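Local coordinates for succinoglycan biosynthesis protein (Bacillus cereus ATCC 14579, PDB 2QGM) that is of uncertain function but, although called a succinoglycan biosynthesis protein, is probably a hydrolase of the erythromycin esterase-like kind, at residues L205-M216 and I263-L271; G346-Y354 and P406-I414. One frame throughout, in Å; residues are numbered along the deposited sequence.

Contact 1 (205-216 with 263-271) closes along the chain before contact 2 (346-354 with 406-414) opens. Their centres lie 28 Å apart and their nearest atoms about 10 Å, so the two do not touch. Both belong to the erythromycin esterase-like part of the chain, yet neither uses a strand of the main mixed sheet. Contact 1 is all helix and loop: it packs short helix 212-215 on the end of helix 253-269, with side chains that also touch helices 177-190, 220-236 and 276-297. Contact 2 instead sets strand 346-350 and the turn after it against the loop that follows strand 404-408. Contact 1 thus joins helices, whereas contact 2 joins two separate two-stranded antiparallel sheets through the chain leaving them.

Contact 1: residues L205-M216 and I263-L271; sequences LSSFTGSIQEYM and IEKFTTMLL
Short helix 212-215 and the loop before it pack on the last turns of helix 253-269, an apolar helix-helix contact centred on the T-shaped (edge-to-face) pair of Tyr-215 and Phe-266. The Phe-266 edge points at one Tyr-215 face: CE1 lies 3.6 Å from Tyr-215 CD2, offset toward the rim, with the planes at 80°. Leu-270 CD1 covers a face of the Phe-266 ring and also touches Tyr-215 CD1 at 3.6 Å. Ile-212 reaches in with its CD1, 3.5 Å from both Leu-270 CD1 and the terminal CE of selenomethionine Met-269. From the loop before the helix, Thr-209 CG2 abuts Phe-266 CE1 (3.7 Å), while its OG1 bonds to Leu-175 O outside the contact. Thr-267, with chi1 at 63°, turns OG1 back to Glu-264 O of its own helix (2.8 Å) and leaves CG2 to meet Tyr-215 OH and Leu-205 CD1. Phe-180 of helix 177-190 and Phe-226 of helix 220-236 extend the apolar cluster. Across the contact itself, polar linkage runs through one water, which accepts from Tyr-215 OH (2.9 Å) and donates to Thr-267 O (2.6 Å). Methyl and ring packing therefore carries the interface, and the water gives the phenol hydroxyl an acceptor.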
loop_
_atom_site.group_PDB
_atom_site.type_symbol
_atom_site.label_atom_id
_atom_site.label_comp_id
_atom_site.label_asym_id
_atom_site.label_seq_id
_atom_site.Cartn_x
_atom_site.Cartn_y
_atom_site.Cartn_z
ATOM N N LEU A 205 -13.480 12.080 22.008
ATOM C CA LEU A 205 -13.132 11.203 20.902
ATOM C C LEU A 205 -11.641 10.869 20.854
ATOM O O LEU A 205 -11.262 9.706 20.730
ATOM C CB LEU A 205 -13.548 11.851 19.579
ATOM C CG LEU A 205 -13.002 11.198 18.301
ATOM C CD1 LEU A 205 -13.509 9.761 18.186
ATOM C CD2 LEU A 205 -13.425 12.020 17.098
ATOM N N SER A 206 -10.805 11.896 20.966
ATOM C CA SER A 206 -9.356 11.741 20.902
ATOM C C SER A 206 -8.728 10.815 21.942
ATOM O O SER A 206 -7.537 10.510 21.855
ATOM C CB SER A 206 -8.674 13.117 20.963
ATOM O OG SER A 206 -8.978 13.804 22.168
ATOM N N SER A 207 -9.509 10.372 22.924
ATOM C CA SER A 207 -8.985 9.469 23.949
ATOM C C SER A 207 -9.250 8.004 23.622
ATOM O O SER A 207 -8.706 7.110 24.277
ATOM C CB SER A 207 -9.601 9.777 25.320
ATOM O OG SER A 207 -8.844 10.750 26.021
ATOM N N PHE A 208 -10.071 7.767 22.599
ATOM C CA PHE A 208 -10.447 6.414 22.193
ATOM C C PHE A 208 -10.008 5.970 20.798
ATOM O O PHE A 208 -10.433 4.911 20.325
ATOM C CB PHE A 208 -11.973 6.254 22.288
ATOM C CG PHE A 208 -12.527 6.507 23.666
ATOM C CD1 PHE A 208 -12.970 7.774 24.041
ATOM C CD2 PHE A 208 -12.564 5.482 24.601
ATOM C CE1 PHE A 208 -13.442 8.017 25.338
ATOM C CE2 PHE A 208 -13.033 5.710 25.901
ATOM C CZ PHE A 208 -13.469 6.977 26.268
ATOM N N THR A 209 -9.162 6.751 20.135
ATOM C CA THR A 209 -8.731 6.395 18.781
ATOM C C THR A 209 -7.352 5.753 18.687
ATOM O O THR A 209 -6.813 5.601 17.592
ATOM C CB THR A 209 -8.755 7.631 17.856
ATOM O OG1 THR A 209 -7.931 8.673 18.407
ATOM C CG2 THR A 209 -10.175 8.149 17.709
ATOM N N GLY A 210 -6.802 5.353 19.827
ATOM C CA GLY A 210 -5.488 4.728 19.850
ATOM C C GLY A 210 -5.341 3.461 19.022
ATOM O O GLY A 210 -4.235 3.110 18.608
ATOM N N SER A 211 -6.453 2.769 18.789
ATOM C CA SER A 211 -6.467 1.544 17.998
ATOM C C SER A 211 -7.915 1.168 17.711
ATOM O O SER A 211 -8.836 1.654 18.381
ATOM C CB SER A 211 -5.767 0.401 18.744
ATOM O OG SER A 211 -6.482 0.021 19.911
ATOM N N ILE A 212 -8.118 0.311 16.715
ATOM C CA ILE A 212 -9.460 -0.134 16.343
ATOM C C ILE A 212 -10.084 -0.867 17.525
ATOM O O ILE A 212 -11.255 -0.668 17.852
ATOM C CB ILE A 212 -9.419 -1.111 15.152
ATOM C CG1 ILE A 212 -8.788 -0.435 13.936
ATOM C CG2 ILE A 212 -10.820 -1.553 14.795
ATOM C CD1 ILE A 212 -9.511 0.804 13.484
ATOM N N GLN A 213 -9.275 -1.712 18.154
ATOM C CA GLN A 213 -9.700 -2.522 19.286
ATOM C C GLN A 213 -10.332 -1.722 20.423
ATOM O O GLN A 213 -11.400 -2.084 20.907
ATOM C CB GLN A 213 -8.507 -3.330 19.810
ATOM C CG GLN A 213 -8.829 -4.278 20.948
ATOM C CD GLN A 213 -7.666 -5.198 21.267
ATOM O OE1 GLN A 213 -6.538 -4.745 21.480
ATOM N NE2 GLN A 213 -7.935 -6.497 21.311
ATOM N N GLU A 214 -9.689 -0.637 20.848
ATOM C CA GLU A 214 -10.237 0.160 21.936
ATOM C C GLU A 214 -11.435 0.992 21.505
ATOM O O GLU A 214 -12.332 1.255 22.306
ATOM C CB GLU A 214 -9.164 1.067 22.560
ATOM C CG GLU A 214 -8.610 2.145 21.653
ATOM C CD GLU A 214 -7.568 3.002 22.356
ATOM O OE1 GLU A 214 -7.921 3.729 23.312
ATOM O OE2 GLU A 214 -6.385 2.957 21.952
ATOM N N TYR A 215 -11.470 1.405 20.243
ATOM C CA TYR A 215 -12.601 2.206 19.786
ATOM C C TYR A 215 -13.850 1.335 19.675
ATOM O O TYR A 215 -14.949 1.775 19.992
ATOM C CB TYR A 215 -12.292 2.867 18.438
ATOM C CG TYR A 215 -13.318 3.909 18.026
ATOM C CD1 TYR A 215 -14.466 3.551 17.322
ATOM C CD2 TYR A 215 -13.157 5.250 18.373
ATOM C CE1 TYR A 215 -15.427 4.499 16.970
ATOM C CE2 TYR A 215 -14.116 6.206 18.030
ATOM C CZ TYR A 215 -15.248 5.829 17.330
ATOM O OH TYR A 215 -16.202 6.772 16.999
HETATM N N MSE A 216 -13.683 0.092 19.242
HETATM C CA MSE A 216 -14.829 -0.789 19.111
HETATM C C MSE A 216 -15.445 -1.204 20.448
HETATM O O MSE A 216 -16.514 -1.813 20.478
HETATM C CB MSE A 216 -14.447 -2.016 18.285
HETATM C CG MSE A 216 -14.219 -1.679 16.821
HETATM SE SE MSE A 216 -13.807 -3.194 15.716
HETATM C CE MSE A 216 -15.596 -3.939 15.611
ATOM N N ILE A 263 -10.472 11.738 10.238
ATOM C CA ILE A 263 -11.064 11.489 11.539
ATOM C C ILE A 263 -12.535 11.103 11.343
ATOM O O ILE A 263 -13.040 10.200 12.013
ATOM C CB ILE A 263 -10.915 12.731 12.433
ATOM C CG1 ILE A 263 -9.428 12.910 12.773
ATOM C CG2 ILE A 263 -11.762 12.590 13.693
ATOM C CD1 ILE A 263 -9.062 14.234 13.415
ATOM N N GLU A 264 -13.217 11.770 10.414
ATOM C CA GLU A 264 -14.613 11.436 10.136
ATOM C C GLU A 264 -14.665 10.013 9.580
ATOM O O GLU A 264 -15.483 9.199 10.008
ATOM C CB GLU A 264 -15.225 12.393 9.111
ATOM C CG GLU A 264 -16.706 12.123 8.842
ATOM C CD GLU A 264 -17.275 12.991 7.735
ATOM O OE1 GLU A 264 -16.940 14.189 7.699
ATOM O OE2 GLU A 264 -18.064 12.483 6.909
ATOM N N LYS A 265 -13.785 9.713 8.626
ATOM C CA LYS A 265 -13.734 8.379 8.031
ATOM C C LYS A 265 -13.554 7.307 9.102
ATOM O O LYS A 265 -14.239 6.292 9.093
ATOM C CB LYS A 265 -12.578 8.279 7.021
ATOM C CG LYS A 265 -12.774 9.077 5.740
ATOM C CD LYS A 265 -11.606 8.853 4.783
ATOM C CE LYS A 265 -11.793 9.580 3.457
ATOM N NZ LYS A 265 -11.852 11.053 3.607
ATOM N N PHE A 266 -12.630 7.536 10.029
ATOM C CA PHE A 266 -12.375 6.578 11.097
ATOM C C PHE A 266 -13.634 6.281 11.930
ATOM O O PHE A 266 -13.956 5.123 12.191
ATOM C CB PHE A 266 -11.230 7.100 11.984
ATOM C CG PHE A 266 -10.844 6.170 13.104
ATOM C CD1 PHE A 266 -11.480 6.238 14.341
ATOM C CD2 PHE A 266 -9.819 5.239 12.928
ATOM C CE1 PHE A 266 -11.095 5.392 15.393
ATOM C CE2 PHE A 266 -9.433 4.396 13.967
ATOM C CZ PHE A 266 -10.072 4.474 15.203
ATOM N N THR A 267 -14.351 7.328 12.331
ATOM C CA THR A 267 -15.564 7.163 13.136
ATOM C C THR A 267 -16.729 6.578 12.338
ATOM O O THR A 267 -17.665 6.015 12.911
ATOM C CB THR A 267 -16.012 8.511 13.747
ATOM O OG1 THR A 267 -16.354 9.424 12.698
ATOM C CG2 THR A 267 -14.894 9.106 14.598
ATOM N N THR A 268 -16.672 6.715 11.016
ATOM C CA THR A 268 -17.730 6.196 10.146
ATOM C C THR A 268 -17.492 4.716 9.856
ATOM O O THR A 268 -18.423 3.912 9.822
ATOM C CB THR A 268 -17.780 6.966 8.807
ATOM O OG1 THR A 268 -18.002 8.357 9.067
ATOM C CG2 THR A 268 -18.900 6.431 7.922
HETATM N N MSE A 269 -16.227 4.374 9.642
HETATM C CA MSE A 269 -15.804 3.007 9.351
HETATM C C MSE A 269 -16.111 2.049 10.509
HETATM O O MSE A 269 -16.484 0.891 10.292
HETATM C CB MSE A 269 -14.298 3.022 9.064
HETATM C CG MSE A 269 -13.606 1.672 9.009
HETATM SE SE MSE A 269 -11.674 1.931 8.859
HETATM C CE MSE A 269 -11.298 2.117 10.760
ATOM N N LEU A 270 -15.970 2.543 11.734
ATOM C CA LEU A 270 -16.183 1.718 12.918
ATOM C C LEU A 270 -17.545 1.866 13.569
ATOM O O LEU A 270 -17.738 1.445 14.709
ATOM C CB LEU A 270 -15.084 1.994 13.947
ATOM C CG LEU A 270 -13.662 1.665 13.469
ATOM C CD1 LEU A 270 -12.661 2.023 14.566
ATOM C CD2 LEU A 270 -13.552 0.189 13.105
ATOM N N LEU A 271 -18.489 2.454 12.843
ATOM C CA LEU A 271 -19.841 2.625 13.356
ATOM C C LEU A 271 -20.549 1.265 13.351
ATOM O O LEU A 271 -21.168 0.877 14.344
ATOM C CB LEU A 271 -20.607 3.631 12.488
ATOM C CG LEU A 271 -21.996 4.060 12.955
ATOM C CD1 LEU A 271 -21.895 4.696 14.332
ATOM C CD2 LEU A 271 -22.591 5.045 11.955
HETATM O O HOH W 1 -18.376 5.830 15.381
#

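Contact 2: residues G346-Y354 and P406-I414; sequences GNFTLYSEY and PLLSIGGQI
Backbone bonds join Tyr-351 and Ser-352 to Gly-412 and Ile-414, where the two segments run in the same direction. Tyr-351 N donates to Gly-412 O (3.0 Å), and Ile-414 N to Ser-352 O (3.2 Å), both nearly along the C=O axis. In a regular parallel pair the second acceptor would be the oxygen of Tyr-351; one extra residue in 346-354 shifts it to Ser-352. A water adds a third link, donating to Thr-349 O (3.1 Å) and Gly-411 O (2.9 Å). The neighbouring Ile-410 O is taken by His-306 NE2, so this loop is held from outside as well.

Apolar contacts gather round Phe-348, whose CG sits between the backbone N and the carbonyl carbon (chi1 57°), bringing the ring to the other segment. Pointing back against it, Ile-410 touches the ring with two branches, CD1 3.5 Å from Phe-348 CE2 and CG2 on CE1. Ile-414 CD1 approaches the ring edge, 3.8 Å from Phe-348 CZ, and Leu-350 CB of the same strand also lies at the edge, in plane.

At the outer side, Tyr-351 turns its ring edge to Gly-412 O, which lies 3.3 Å from CD2 as well as accepting the backbone N-H. Gln-413 lays its CG against Tyr-351 CB at 3.7 Å, the ring and amide planes 72° apart.

Together these make a two-bond parallel pairing, put off regular register by one extra residue, that joins the ends of two separate two-stranded antiparallel sheets (346-350 with 363-366, 404-408 with 421-425) in this erythromycin esterase-like fold.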
loop_
_atom_site.group_PDB
_atom_site.type_symbol
_atom_site.label_atom_id
_atom_site.label_comp_id
_atom_site.label_asym_id
_atom_site.label_seq_id
_atom_site.Cartn_x
_atom_site.Cartn_y
_atom_site.Cartn_z
ATOM N N GLY A 346 11.713 -19.404 0.411
ATOM C CA GLY A 346 12.532 -18.648 1.335
ATOM C C GLY A 346 11.869 -18.446 2.679
ATOM O O GLY A 346 10.786 -18.969 2.939
ATOM N N ASN A 347 12.541 -17.695 3.543
ATOM C CA ASN A 347 12.039 -17.390 4.882
ATOM C C ASN A 347 11.593 -15.931 4.907
ATOM O O ASN A 347 12.072 -15.114 4.121
ATOM C CB ASN A 347 13.143 -17.587 5.923
ATOM C CG ASN A 347 13.474 -19.051 6.156
ATOM O OD1 ASN A 347 14.524 -19.384 6.708
ATOM N ND2 ASN A 347 12.571 -19.928 5.750
ATOM N N PHE A 348 10.686 -15.601 5.814
ATOM C CA PHE A 348 10.205 -14.235 5.900
ATOM C C PHE A 348 9.946 -13.852 7.345
ATOM O O PHE A 348 9.823 -14.713 8.221
ATOM C CB PHE A 348 8.919 -14.085 5.093
ATOM C CG PHE A 348 7.831 -15.020 5.522
ATOM C CD1 PHE A 348 6.999 -14.702 6.593
ATOM C CD2 PHE A 348 7.665 -16.242 4.884
ATOM C CE1 PHE A 348 6.015 -15.597 7.020
ATOM C CE2 PHE A 348 6.693 -17.136 5.303
ATOM C CZ PHE A 348 5.866 -16.815 6.372
ATOM N N THR A 349 9.859 -12.547 7.576
ATOM C CA THR A 349 9.607 -11.993 8.900
ATOM C C THR A 349 8.103 -11.913 9.097
ATOM O O THR A 349 7.376 -11.538 8.178
ATOM C CB THR A 349 10.167 -10.568 9.015
ATOM O OG1 THR A 349 11.582 -10.580 8.779
ATOM C CG2 THR A 349 9.878 -9.996 10.397
ATOM N N LEU A 350 7.639 -12.267 10.290
ATOM C CA LEU A 350 6.210 -12.203 10.596
ATOM C C LEU A 350 6.017 -12.162 12.110
ATOM O O LEU A 350 6.988 -12.158 12.864
ATOM C CB LEU A 350 5.465 -13.406 9.987
ATOM C CG LEU A 350 5.599 -14.845 10.518
ATOM C CD1 LEU A 350 7.019 -15.104 10.994
ATOM C CD2 LEU A 350 4.622 -15.079 11.648
ATOM N N TYR A 351 4.764 -12.124 12.549
ATOM C CA TYR A 351 4.450 -12.087 13.973
ATOM C C TYR A 351 4.397 -13.447 14.658
ATOM O O TYR A 351 5.382 -13.901 15.241
ATOM C CB TYR A 351 3.125 -11.375 14.195
ATOM C CG TYR A 351 3.264 -9.888 14.349
ATOM C CD1 TYR A 351 3.933 -9.346 15.441
ATOM C CD2 TYR A 351 2.711 -9.020 13.415
ATOM C CE1 TYR A 351 4.044 -7.972 15.606
ATOM C CE2 TYR A 351 2.817 -7.643 13.565
ATOM C CZ TYR A 351 3.486 -7.126 14.667
ATOM O OH TYR A 351 3.580 -5.766 14.840
ATOM N N SER A 352 3.236 -14.090 14.602
ATOM C CA SER A 352 3.060 -15.397 15.236
ATOM C C SER A 352 2.536 -16.450 14.260
ATOM O O SER A 352 2.062 -16.122 13.169
ATOM C CB SER A 352 2.113 -15.274 16.429
ATOM O OG SER A 352 2.650 -14.397 17.408
ATOM N N GLU A 353 2.621 -17.715 14.670
ATOM C CA GLU A 353 2.191 -18.846 13.852
ATOM C C GLU A 353 0.695 -19.162 13.965
ATOM O O GLU A 353 -0.118 -18.286 14.281
ATOM C CB GLU A 353 3.004 -20.089 14.232
ATOM C CG GLU A 353 4.503 -19.841 14.405
ATOM C CD GLU A 353 5.144 -19.146 13.215
ATOM O OE1 GLU A 353 4.898 -17.937 13.022
ATOM O OE2 GLU A 353 5.882 -19.816 12.464
ATOM N N TYR A 354 0.340 -20.419 13.707
ATOM C CA TYR A 354 -1.051 -20.857 13.768
ATOM C C TYR A 354 -1.229 -21.920 14.844
ATOM O O TYR A 354 -0.324 -22.171 15.630
ATOM C CB TYR A 354 -1.467 -21.430 12.414
ATOM C CG TYR A 354 -2.929 -21.795 12.317
ATOM C CD1 TYR A 354 -3.919 -20.818 12.390
ATOM C CD2 TYR A 354 -3.318 -23.113 12.105
ATOM C CE1 TYR A 354 -5.264 -21.145 12.251
ATOM C CE2 TYR A 354 -4.658 -23.454 11.965
ATOM C CZ TYR A 354 -5.628 -22.463 12.034
ATOM O OH TYR A 354 -6.958 -22.793 11.881
ATOM N N PRO A 406 -3.535 -21.953 -7.430
ATOM C CA PRO A 406 -3.214 -21.413 -6.108
ATOM C C PRO A 406 -2.277 -20.216 -6.218
ATOM O O PRO A 406 -1.338 -20.226 -7.021
ATOM C CB PRO A 406 -2.553 -22.592 -5.401
ATOM C CG PRO A 406 -3.220 -23.784 -6.042
ATOM C CD PRO A 406 -3.222 -23.391 -7.502
ATOM N N LEU A 407 -2.547 -19.185 -5.423
ATOM C CA LEU A 407 -1.709 -17.992 -5.407
ATOM C C LEU A 407 -1.298 -17.760 -3.964
ATOM O O LEU A 407 -2.137 -17.717 -3.067
ATOM C CB LEU A 407 -2.468 -16.770 -5.927
ATOM C CG LEU A 407 -1.701 -15.438 -5.872
ATOM C CD1 LEU A 407 -0.559 -15.457 -6.879
ATOM C CD2 LEU A 407 -2.640 -14.289 -6.177
ATOM N N LEU A 408 0.001 -17.614 -3.748
ATOM C CA LEU A 408 0.532 -17.397 -2.414
ATOM C C LEU A 408 0.182 -16.006 -1.912
ATOM O O LEU A 408 0.205 -15.049 -2.677
ATOM C CB LEU A 408 2.049 -17.535 -2.427
ATOM C CG LEU A 408 2.729 -17.155 -1.111
ATOM C CD1 LEU A 408 2.404 -18.217 -0.066
ATOM C CD2 LEU A 408 4.239 -17.020 -1.323
ATOM N N SER A 409 -0.134 -15.902 -0.627
ATOM C CA SER A 409 -0.460 -14.621 -0.013
ATOM C C SER A 409 -0.277 -14.765 1.492
ATOM O O SER A 409 -1.008 -15.499 2.153
ATOM C CB SER A 409 -1.893 -14.215 -0.346
ATOM O OG SER A 409 -2.095 -12.835 -0.086
ATOM N N ILE A 410 0.721 -14.063 2.024
ATOM C CA ILE A 410 1.038 -14.133 3.450
ATOM C C ILE A 410 0.957 -12.759 4.101
ATOM O O ILE A 410 1.598 -11.807 3.653
ATOM C CB ILE A 410 2.462 -14.686 3.682
ATOM C CG1 ILE A 410 2.604 -16.060 3.003
ATOM C CG2 ILE A 410 2.732 -14.799 5.178
ATOM C CD1 ILE A 410 4.011 -16.626 3.064
ATOM N N GLY A 411 0.169 -12.667 5.166
ATOM C CA GLY A 411 0.023 -11.407 5.873
ATOM C C GLY A 411 1.056 -11.231 6.970
ATOM O O GLY A 411 2.119 -11.859 6.948
ATOM N N GLY A 412 0.744 -10.372 7.932
ATOM C CA GLY A 412 1.656 -10.128 9.031
ATOM C C GLY A 412 1.576 -11.220 10.075
ATOM O O GLY A 412 2.408 -11.284 10.982
ATOM N N GLN A 413 0.573 -12.084 9.937
ATOM C CA GLN A 413 0.362 -13.193 10.865
ATOM C C GLN A 413 -0.143 -14.435 10.140
ATOM O O GLN A 413 -0.715 -14.350 9.050
ATOM C CB GLN A 413 -0.670 -12.817 11.931
ATOM C CG GLN A 413 -0.282 -11.696 12.877
ATOM C CD GLN A 413 -1.290 -11.561 14.008
ATOM O OE1 GLN A 413 -1.570 -12.531 14.715
ATOM N NE2 GLN A 413 -1.839 -10.364 14.183
ATOM N N ILE A 414 0.066 -15.585 10.769
ATOM C CA ILE A 414 -0.372 -16.871 10.238
ATOM C C ILE A 414 -0.978 -17.717 11.356
ATOM O O ILE A 414 -2.150 -17.566 11.702
ATOM C CB ILE A 414 0.795 -17.663 9.625
ATOM C CG1 ILE A 414 1.275 -16.980 8.338
ATOM C CG2 ILE A 414 0.362 -19.101 9.360
ATOM C CD1 ILE A 414 2.379 -17.739 7.620
HETATM O O HOH W 2 4.884 -11.083 6.442
#